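Local coordinates for glucose-binding protein (Thermus thermophilus HB27, PDB 2B3F) that binds glucose and galactose, here holding beta-D-galactopyranose, and probably delivers sugar to a binding-protein-dependent transport system, at residues A[59-64]-A[286-291]; A[116-121]-A[271-276]; A[172-177]-A[345-350]. One frame throughout, in Å; residues are numbered along the deposited sequence.

Interaction 1: A[59-64]-A[286-291]; sequences PPDTFQ and AKNRQN
Asp61, the last residue before strand 62-66, reaches across to the turn that leads into helix 289-299, and its carboxylate does most of the joining. Its CB points at the turn, with Ala286 as the nearest backbone neighbour (CA to CA 4.8 Å). With CG beside the backbone N and opposite the carbonyl carbon (chi1 -68°), the carboxylate reaches the backbone N of Asn288 and its amide. OD1 of Asp61 touches CB of Ala286 at 3.8 Å and accepts a hydrogen bond from N of Asn288 at 3.0 Å, the donor standing 46° out of the carboxylate plane. The other oxygen, OD2, takes ND2 of Asn288 at 2.8 Å on its syn side; the N-H points nearly straight at it, and OD2 lies almost in the amide plane. Asn288 thus grips both carboxylate oxygens, once with its backbone and once with its side chain. A water completes the grip: it donates to OD1 of Asp61 (2.7 Å) and to O of Pro59, and accepts from N of Lys287. Asn288 occupies the N-cap position of the helix, but its side chain makes no capping bond; its ND2 goes to Asp61. OD2 also receives N of Glu4 from strand 2-7, while Pro59 and Pro60 pack on helix 44-55, so the joint ties the N-terminal end of helix 289-299 to neighbouring parallel strands 2-7 and 62-66.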
loop_
_atom_site.group_PDB
_atom_site.type_symbol
_atom_site.label_atom_id
_atom_site.label_comp_id
_atom_site.label_asym_id
_atom_site.label_seq_id
_atom_site.Cartn_x
_atom_site.Cartn_y
_atom_site.Cartn_z
ATOM N N PRO A 59 -1.668 -16.455 -18.527
ATOM C CA PRO A 59 -2.058 -15.221 -17.853
ATOM C C PRO A 59 -3.533 -15.181 -17.472
ATOM O O PRO A 59 -4.381 -15.718 -18.207
ATOM C CB PRO A 59 -1.798 -14.138 -18.915
ATOM C CG PRO A 59 -1.873 -14.840 -20.193
ATOM C CD PRO A 59 -1.311 -16.216 -19.936
ATOM N N PRO A 60 -3.854 -14.524 -16.348
ATOM C CA PRO A 60 -5.246 -14.259 -16.074
ATOM C C PRO A 60 -5.702 -13.150 -17.031
ATOM O O PRO A 60 -4.882 -12.584 -17.744
ATOM C CB PRO A 60 -5.231 -13.775 -14.621
ATOM C CG PRO A 60 -3.920 -13.137 -14.477
ATOM C CD PRO A 60 -2.974 -13.930 -15.320
ATOM N N ASP A 61 -6.992 -12.845 -17.059
ATOM C CA ASP A 61 -7.471 -11.780 -17.951
ATOM C C ASP A 61 -6.977 -10.396 -17.533
ATOM O O ASP A 61 -6.785 -9.515 -18.360
ATOM C CB ASP A 61 -8.987 -11.818 -18.058
ATOM C CG ASP A 61 -9.465 -13.058 -18.778
ATOM O OD1 ASP A 61 -8.756 -13.487 -19.717
ATOM O OD2 ASP A 61 -10.516 -13.616 -18.391
ATOM N N THR A 62 -6.769 -10.223 -16.232
ATOM C CA THR A 62 -6.267 -8.986 -15.671
ATOM C C THR A 62 -5.793 -9.311 -14.256
ATOM O O THR A 62 -6.279 -10.276 -13.630
ATOM C CB THR A 62 -7.352 -7.881 -15.648
ATOM O OG1 THR A 62 -6.776 -6.629 -15.253
ATOM C CG2 THR A 62 -8.527 -8.248 -14.718
ATOM N N PHE A 63 -4.831 -8.535 -13.771
ATOM C CA PHE A 63 -4.319 -8.770 -12.414
ATOM C C PHE A 63 -4.040 -7.469 -11.676
ATOM O O PHE A 63 -3.614 -6.445 -12.256
ATOM C CB PHE A 63 -3.096 -9.687 -12.417
ATOM C CG PHE A 63 -1.918 -9.152 -13.188
ATOM C CD1 PHE A 63 -1.027 -8.243 -12.621
ATOM C CD2 PHE A 63 -1.660 -9.623 -14.470
ATOM C CE1 PHE A 63 0.074 -7.772 -13.335
ATOM C CE2 PHE A 63 -0.561 -9.171 -15.182
ATOM C CZ PHE A 63 0.318 -8.250 -14.617
ATOM N N GLN A 64 -4.321 -7.502 -10.384
ATOM C CA GLN A 64 -3.990 -6.404 -9.504
ATOM C C GLN A 64 -2.478 -6.168 -9.501
ATOM O O GLN A 64 -1.675 -7.093 -9.341
ATOM C CB GLN A 64 -4.452 -6.730 -8.085
ATOM C CG GLN A 64 -4.205 -5.644 -7.090
ATOM C CD GLN A 64 -4.522 -6.078 -5.640
ATOM O OE1 GLN A 64 -5.063 -7.154 -5.422
ATOM N NE2 GLN A 64 -4.192 -5.230 -4.682
ATOM N N ALA A 286 -4.328 -12.885 -22.968
ATOM C CA ALA A 286 -5.537 -13.051 -22.174
ATOM C C ALA A 286 -6.592 -13.823 -22.976
ATOM O O ALA A 286 -6.811 -13.541 -24.153
ATOM C CB ALA A 286 -6.079 -11.730 -21.767
ATOM N N LYS A 287 -7.213 -14.807 -22.342
ATOM C CA LYS A 287 -8.211 -15.615 -23.021
ATOM C C LYS A 287 -9.491 -14.826 -23.307
ATOM O O LYS A 287 -10.167 -15.099 -24.307
ATOM C CB LYS A 287 -8.508 -16.895 -22.227
ATOM C CG LYS A 287 -7.364 -17.902 -22.256
ATOM C CD LYS A 287 -7.715 -19.115 -21.451
ATOM C CE LYS A 287 -6.599 -20.138 -21.422
ATOM N NZ LYS A 287 -6.915 -21.202 -20.413
ATOM N N ASN A 288 -9.816 -13.856 -22.456
ATOM C CA ASN A 288 -11.060 -13.075 -22.563
ATOM C C ASN A 288 -10.748 -11.585 -22.657
ATOM O O ASN A 288 -11.072 -10.797 -21.787
ATOM C CB ASN A 288 -12.013 -13.394 -21.409
ATOM C CG ASN A 288 -12.205 -14.899 -21.210
ATOM O OD1 ASN A 288 -12.809 -15.576 -22.049
ATOM N ND2 ASN A 288 -11.670 -15.435 -20.112
ATOM N N ARG A 289 -10.145 -11.222 -23.780
ATOM C CA ARG A 289 -9.567 -9.897 -23.979
ATOM C C ARG A 289 -10.611 -8.792 -23.908
ATOM O O ARG A 289 -10.426 -7.809 -23.213
ATOM C CB ARG A 289 -8.858 -9.831 -25.328
ATOM C CG ARG A 289 -8.130 -8.536 -25.562
ATOM C CD ARG A 289 -7.299 -8.591 -26.842
ATOM N NE ARG A 289 -6.576 -7.343 -27.078
ATOM C CZ ARG A 289 -7.086 -6.259 -27.660
ATOM N NH1 ARG A 289 -8.334 -6.243 -28.120
ATOM N NH2 ARG A 289 -6.338 -5.173 -27.803
ATOM N N GLN A 290 -11.715 -8.928 -24.650
ATOM C CA GLN A 290 -12.730 -7.869 -24.627
ATOM C C GLN A 290 -13.384 -7.697 -23.259
ATOM O O GLN A 290 -13.637 -6.584 -22.817
ATOM C CB GLN A 290 -13.813 -8.093 -25.691
ATOM C CG GLN A 290 -14.762 -6.908 -25.823
ATOM C CD GLN A 290 -14.047 -5.613 -26.205
ATOM O OE1 GLN A 290 -13.187 -5.605 -27.096
ATOM N NE2 GLN A 290 -14.402 -4.510 -25.531
ATOM N N ASN A 291 -13.681 -8.811 -22.601
ATOM C CA ASN A 291 -14.301 -8.740 -21.280
ATOM C C ASN A 291 -13.348 -8.039 -20.306
ATOM O O ASN A 291 -13.781 -7.269 -19.448
ATOM C CB ASN A 291 -14.676 -10.130 -20.777
ATOM C CG ASN A 291 -15.844 -10.751 -21.552
ATOM O OD1 ASN A 291 -16.023 -11.976 -21.577
ATOM N ND2 ASN A 291 -16.649 -9.901 -22.162
HETATM O O HOH W 1 -6.803 -15.356 -19.513
#

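Interaction 2: A[116-121]-A[271-276]. With GAL (beta-D-galactopyranose), chain G.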
loop_
_atom_site.group_PDB
_atom_site.type_symbol
_atom_site.label_atom_id
_atom_site.label_comp_id
_atom_site.label_asym_id
_atom_site.label_seq_id
_atom_site.Cartn_x
_atom_site.Cartn_y
_atom_site.Cartn_z
ATOM N N VAL A 116 -7.182 2.236 -9.963
ATOM C CA VAL A 116 -8.520 2.199 -9.390
ATOM C C VAL A 116 -8.655 3.034 -8.128
ATOM O O VAL A 116 -9.758 3.371 -7.721
ATOM C CB VAL A 116 -9.011 0.753 -9.163
ATOM C CG1 VAL A 116 -8.222 0.045 -8.084
ATOM C CG2 VAL A 116 -10.523 0.745 -8.818
ATOM N N ASN A 117 -7.529 3.356 -7.498
ATOM C CA ASN A 117 -7.537 4.006 -6.214
ATOM C C ASN A 117 -6.215 4.694 -5.904
ATOM O O ASN A 117 -5.252 4.657 -6.694
ATOM C CB ASN A 117 -7.879 2.983 -5.106
ATOM C CG ASN A 117 -6.789 1.933 -4.906
ATOM O OD1 ASN A 117 -5.717 2.019 -5.479
ATOM N ND2 ASN A 117 -7.073 0.933 -4.065
ATOM N N ILE A 118 -6.206 5.330 -4.750
ATOM C CA ILE A 118 -4.997 5.790 -4.085
ATOM C C ILE A 118 -5.112 5.337 -2.622
ATOM O O ILE A 118 -6.080 5.654 -1.933
ATOM C CB ILE A 118 -4.854 7.333 -4.117
ATOM C CG1 ILE A 118 -4.759 7.853 -5.561
ATOM C CG2 ILE A 118 -3.672 7.789 -3.301
ATOM C CD1 ILE A 118 -3.495 7.525 -6.299
ATOM N N HIS A 119 -4.128 4.561 -2.159
ATOM C CA HIS A 119 -3.971 4.304 -0.735
ATOM C C HIS A 119 -2.800 5.135 -0.185
ATOM O O HIS A 119 -1.862 5.506 -0.908
ATOM C CB HIS A 119 -3.696 2.813 -0.433
ATOM C CG HIS A 119 -4.916 1.937 -0.281
ATOM N ND1 HIS A 119 -5.829 2.078 0.740
ATOM C CD2 HIS A 119 -5.312 0.849 -0.989
ATOM C CE1 HIS A 119 -6.740 1.119 0.644
ATOM N NE2 HIS A 119 -6.449 0.365 -0.400
ATOM N N ARG A 120 -2.863 5.391 1.113
ATOM C CA ARG A 120 -1.805 6.056 1.859
ATOM C C ARG A 120 -1.146 5.034 2.787
ATOM O O ARG A 120 -1.848 4.317 3.520
ATOM C CB ARG A 120 -2.398 7.152 2.725
ATOM C CG ARG A 120 -1.355 8.009 3.381
ATOM C CD ARG A 120 -1.977 9.200 4.052
ATOM N NE ARG A 120 -0.970 10.103 4.564
ATOM C CZ ARG A 120 -1.248 11.289 5.089
ATOM N NH1 ARG A 120 -2.495 11.689 5.173
ATOM N NH2 ARG A 120 -0.282 12.079 5.507
ATOM N N SER A 121 0.180 5.010 2.765
ATOM C CA SER A 121 0.955 4.098 3.583
ATOM C C SER A 121 1.160 4.627 5.011
ATOM O O SER A 121 1.045 3.858 5.980
ATOM C CB SER A 121 2.314 3.826 2.933
ATOM O OG SER A 121 3.129 3.051 3.808
ATOM N N GLY A 271 2.217 16.294 6.631
ATOM C CA GLY A 271 2.351 17.081 5.420
ATOM C C GLY A 271 2.873 16.321 4.214
ATOM O O GLY A 271 2.989 16.887 3.119
ATOM N N VAL A 272 3.189 15.037 4.414
ATOM C CA VAL A 272 3.687 14.184 3.343
ATOM C C VAL A 272 2.752 12.987 3.252
ATOM O O VAL A 272 2.377 12.396 4.271
ATOM C CB VAL A 272 5.125 13.689 3.590
ATOM C CG1 VAL A 272 5.632 12.870 2.388
ATOM C CG2 VAL A 272 6.054 14.857 3.865
ATOM N N PHE A 273 2.374 12.653 2.017
ATOM C CA PHE A 273 1.422 11.577 1.736
ATOM C C PHE A 273 2.240 10.555 0.972
ATOM O O PHE A 273 2.663 10.794 -0.158
ATOM C CB PHE A 273 0.264 12.159 0.914
ATOM C CG PHE A 273 -0.907 11.229 0.674
ATOM C CD1 PHE A 273 -2.184 11.608 1.061
ATOM C CD2 PHE A 273 -0.768 10.049 -0.046
ATOM C CE1 PHE A 273 -3.302 10.811 0.796
ATOM C CE2 PHE A 273 -1.889 9.239 -0.319
ATOM C CZ PHE A 273 -3.156 9.623 0.103
ATOM N N MET A 274 2.518 9.419 1.616
ATOM C CA MET A 274 3.240 8.335 0.955
ATOM C C MET A 274 2.202 7.449 0.281
ATOM O O MET A 274 1.440 6.743 0.951
ATOM C CB MET A 274 4.079 7.512 1.953
ATOM C CG MET A 274 4.808 6.390 1.260
ATOM S SD MET A 274 5.862 5.420 2.380
ATOM C CE MET A 274 7.290 6.430 2.460
ATOM N N MET A 275 2.153 7.524 -1.044
ATOM C CA MET A 275 1.068 6.903 -1.789
ATOM C C MET A 275 1.446 5.562 -2.382
ATOM O O MET A 275 2.631 5.212 -2.503
ATOM C CB MET A 275 0.576 7.833 -2.922
ATOM C CG MET A 275 1.596 8.103 -3.995
ATOM S SD MET A 275 1.804 6.826 -5.269
ATOM C CE MET A 275 0.221 6.885 -6.138
ATOM N N LEU A 276 0.405 4.821 -2.752
ATOM C CA LEU A 276 0.483 3.666 -3.629
ATOM C C LEU A 276 -0.840 3.630 -4.392
ATOM O O LEU A 276 -1.806 4.301 -3.994
ATOM C CB LEU A 276 0.667 2.361 -2.814
ATOM C CG LEU A 276 -0.415 2.110 -1.766
ATOM C CD1 LEU A 276 -1.079 0.758 -1.947
ATOM C CD2 LEU A 276 0.079 2.340 -0.325
HETATM C C1 GAL G . -1.456 -3.391 -0.580
HETATM C C2 GAL G . -2.597 -3.192 -1.586
HETATM C C3 GAL G . -3.919 -2.889 -0.896
HETATM C C4 GAL G . -4.227 -3.926 0.187
HETATM C C5 GAL G . -2.968 -4.109 1.068
HETATM C C6 GAL G . -3.122 -5.143 2.196
HETATM O O1 GAL G . -0.266 -3.735 -1.222
HETATM O O2 GAL G . -2.230 -2.154 -2.510
HETATM O O3 GAL G . -4.973 -2.870 -1.847
HETATM O O4 GAL G . -4.613 -5.109 -0.461
HETATM O O5 GAL G . -1.837 -4.451 0.303
HETATM O O6 GAL G . -3.144 -6.439 1.677
HETATM O O HOH W 2 -0.314 14.944 6.308
#
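Arg120 lies against Phe273 where strand 119-120 runs antiparallel to strand 272-280. Backbone bonds set the register. His119 and Leu276 form a hydrogen-bonded pair, N of each giving to O of the other at 3.0 Å, and Arg120 faces Met275 as a non-hydrogen-bonded pair with CA atoms 4.7 Å apart. One residue on, N of Ser121 reaches O of Met274 at 2.8 Å with a nearly straight N-H.

Of the polar side-chain bonds, the one across the contact belongs to Arg120. Its chain leaves with CG opposite the backbone N (chi1 -172°) and stays extended to NE, which lays it along strand 272-280 until NH2 meets O of Val272 at 2.9 Å, from above the carbonyl plane. A water links NH2 to N of Gly271, and NH1 forms a salt bridge with Asp336.

Among the apolar contacts, CD of Arg120 sits over the centre of the Phe273 ring, 3.9 Å from its centroid and 13° off the normal, a CH-pi contact, and the guanidinium plane is only 13° from that of the ring. Ile118 adds CG2 against CE2 of Phe273 at 3.8 Å. With an alanine in place of Arg120, most of this face of Phe273 would probably be left uncovered, and O of Val272 and Asp336 would lose the guanidinium they bond.

On the face that carries His119 and Leu276, CB of His119 packs on CG of Leu276 at 3.6 Å. The imidazole is held by Asp243 and by Lys312, which itself binds the galactose. With His119 and Leu276 both lining the galactose pocket, this antiparallel pairing forms part of the sugar site of a periplasmic solute-binding protein.

Interaction 3: A[172-177]-A[345-350]; sequences LWESVA and SLVHGA. With GAL (beta-D-galactopyranose), chain G.
A type I turn from Leu346 to Gly349, beside the galactose pocket, is gripped by one acid from helix 166-190. Glu174 points its CB at the turn; CG lies between the backbone N and the carbonyl carbon (chi1 67°), and beyond it the chain runs straight out to the turn. OE1 of Glu174 accepts N of Val347 at 2.9 Å, well aligned (169°) and on the syn side, 30° out of the carboxylate plane. It also takes a weak bond from N of Leu346. The second oxygen, OE2, uses its syn lone pair for OG of Ser345, which donates at 2.7 Å, and is shared with OG of Ser121 from outside the contact. Ser345 in turn builds an ST motif: its OG accepts N of His348 at 2.9 Å, so the carboxylate acts as a second shell behind that histidine. ND1 of His348 is hydrogen-bonded to O1 of galactose at 2.7 Å, with the sugar oxygen at the ring edge, while NE2 is hydrogen-bonded to His171. CG1 of Val347 lies over one face of the imidazole, toward its rim. Apolar contact is thinner, with CZ3 of Trp173 meeting CD2 of Leu346 at 4.0 Å, where Phe360 of helix 354-370 also packs against both residues.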
loop_
_atom_site.group_PDB
_atom_site.type_symbol
_atom_site.label_atom_id
_atom_site.label_comp_id
_atom_site.label_asym_id
_atom_site.label_seq_id
_atom_site.Cartn_x
_atom_site.Cartn_y
_atom_site.Cartn_z
ATOM N N LEU A 172 6.097 -0.495 8.487
ATOM C CA LEU A 172 6.502 0.407 9.554
ATOM C C LEU A 172 7.818 1.124 9.214
ATOM O O LEU A 172 7.934 2.342 9.389
ATOM C CB LEU A 172 6.690 -0.393 10.828
ATOM C CG LEU A 172 7.249 0.351 12.015
ATOM C CD1 LEU A 172 6.344 1.509 12.442
ATOM C CD2 LEU A 172 7.413 -0.704 13.139
ATOM N N TRP A 173 8.790 0.373 8.707
ATOM C CA TRP A 173 10.095 0.919 8.356
ATOM C C TRP A 173 9.985 2.079 7.347
ATOM O O TRP A 173 10.647 3.080 7.509
ATOM C CB TRP A 173 11.024 -0.150 7.781
ATOM C CG TRP A 173 12.413 0.354 7.473
ATOM C CD1 TRP A 173 13.494 0.382 8.325
ATOM C CD2 TRP A 173 12.886 0.914 6.228
ATOM N NE1 TRP A 173 14.588 0.917 7.695
ATOM C CE2 TRP A 173 14.256 1.248 6.408
ATOM C CE3 TRP A 173 12.289 1.160 4.987
ATOM C CZ2 TRP A 173 15.033 1.808 5.386
ATOM C CZ3 TRP A 173 13.054 1.717 3.977
ATOM C CH2 TRP A 173 14.418 2.043 4.185
ATOM N N GLU A 174 9.118 1.967 6.340
ATOM C CA GLU A 174 9.083 3.050 5.325
ATOM C C GLU A 174 8.554 4.354 5.927
ATOM O O GLU A 174 8.979 5.438 5.533
ATOM C CB GLU A 174 8.391 2.655 4.024
ATOM C CG GLU A 174 6.911 2.372 4.055
ATOM C CD GLU A 174 6.386 1.954 2.674
ATOM O OE1 GLU A 174 7.213 1.573 1.799
ATOM O OE2 GLU A 174 5.155 1.984 2.482
ATOM N N SER A 175 7.658 4.260 6.903
ATOM C CA SER A 175 7.231 5.463 7.654
ATOM C C SER A 175 8.387 6.050 8.468
ATOM O O SER A 175 8.631 7.259 8.453
ATOM C CB SER A 175 6.059 5.184 8.573
ATOM O OG SER A 175 4.818 5.341 7.907
ATOM N N VAL A 176 9.095 5.189 9.195
ATOM C CA VAL A 176 10.253 5.635 9.967
ATOM C C VAL A 176 11.299 6.289 9.063
ATOM O O VAL A 176 11.783 7.385 9.371
ATOM C CB VAL A 176 10.874 4.471 10.796
ATOM C CG1 VAL A 176 12.200 4.888 11.433
ATOM C CG2 VAL A 176 9.895 3.978 11.851
ATOM N N ALA A 177 11.651 5.633 7.956
ATOM C CA ALA A 177 12.623 6.162 7.008
ATOM C C ALA A 177 12.203 7.525 6.435
ATOM O O ALA A 177 13.032 8.449 6.309
ATOM C CB ALA A 177 12.856 5.163 5.882
ATOM N N SER A 345 5.432 4.759 -1.965
ATOM C CA SER A 345 5.754 3.590 -1.138
ATOM C C SER A 345 6.759 2.643 -1.769
ATOM O O SER A 345 6.714 2.373 -2.968
ATOM C CB SER A 345 4.461 2.820 -0.849
ATOM O OG SER A 345 4.704 1.621 -0.122
ATOM N N LEU A 346 7.646 2.102 -0.924
ATOM C CA LEU A 346 8.498 0.964 -1.280
ATOM C C LEU A 346 7.740 -0.357 -1.197
ATOM O O LEU A 346 7.766 -1.180 -2.119
ATOM C CB LEU A 346 9.691 0.884 -0.302
ATOM C CG LEU A 346 10.483 -0.427 -0.243
ATOM C CD1 LEU A 346 11.126 -0.725 -1.587
ATOM C CD2 LEU A 346 11.537 -0.342 0.854
ATOM N N VAL A 347 7.104 -0.593 -0.051
ATOM C CA VAL A 347 6.527 -1.899 0.204
ATOM C C VAL A 347 5.363 -2.180 -0.746
ATOM O O VAL A 347 5.058 -3.335 -1.073
ATOM C CB VAL A 347 6.123 -2.010 1.692
ATOM C CG1 VAL A 347 5.453 -3.331 1.983
ATOM C CG2 VAL A 347 7.370 -1.804 2.553
ATOM N N HIS A 348 4.759 -1.101 -1.237
ATOM C CA HIS A 348 3.575 -1.205 -2.087
ATOM C C HIS A 348 3.845 -0.695 -3.523
ATOM O O HIS A 348 2.932 -0.194 -4.181
ATOM C CB HIS A 348 2.396 -0.542 -1.402
ATOM C CG HIS A 348 2.171 -1.084 -0.018
ATOM N ND1 HIS A 348 1.589 -2.312 0.203
ATOM C CD2 HIS A 348 2.535 -0.603 1.190
ATOM C CE1 HIS A 348 1.591 -2.556 1.504
ATOM N NE2 HIS A 348 2.167 -1.541 2.126
ATOM N N GLY A 349 5.091 -0.849 -3.972
ATOM C CA GLY A 349 5.397 -0.938 -5.399
ATOM C C GLY A 349 5.646 0.314 -6.205
ATOM O O GLY A 349 5.910 0.220 -7.410
ATOM N N ALA A 350 5.577 1.478 -5.575
ATOM C CA ALA A 350 5.704 2.711 -6.347
ATOM C C ALA A 350 7.141 2.998 -6.781
ATOM O O ALA A 350 7.366 3.340 -7.971
ATOM C CB ALA A 350 5.132 3.874 -5.599
HETATM C C1 GAL G . -1.456 -3.391 -0.580
HETATM C C2 GAL G . -2.597 -3.192 -1.586
HETATM C C3 GAL G . -3.919 -2.889 -0.896
HETATM C C4 GAL G . -4.227 -3.926 0.187
HETATM C C5 GAL G . -2.968 -4.109 1.068
HETATM C C6 GAL G . -3.122 -5.143 2.196
HETATM O O1 GAL G . -0.266 -3.735 -1.222
HETATM O O2 GAL G . -2.230 -2.154 -2.510
HETATM O O3 GAL G . -4.973 -2.870 -1.847
HETATM O O4 GAL G . -4.613 -5.109 -0.461
HETATM O O5 GAL G . -1.837 -4.451 0.303
HETATM O O6 GAL G . -3.144 -6.439 1.677
#

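In the fold
Interactions 2 and 3 lie side by side, their centres about 11 Å apart, and both touch the galactose; interaction 1 is about 27 and 29 Å, centre to centre, from them. Strand 272-280 relates all three: it carries half of interaction 2, neighbours strand 62-66 in the same sheet, leads on to helix 289-299, and pairs with strand 341-344, just before the loop of interaction 3. Besides the shared carboxylate, a probable backbone bond from Ser345 to Met275 joins interactions 2 and 3. Along the chain, both segments of interaction 2 fall between those of interaction 1, whereas interaction 3 alternates with each. Interactions 2 and 3 thus bring sequence-distant residues to the sugar, while interaction 1 joins a distant part of the same sheet to its helix.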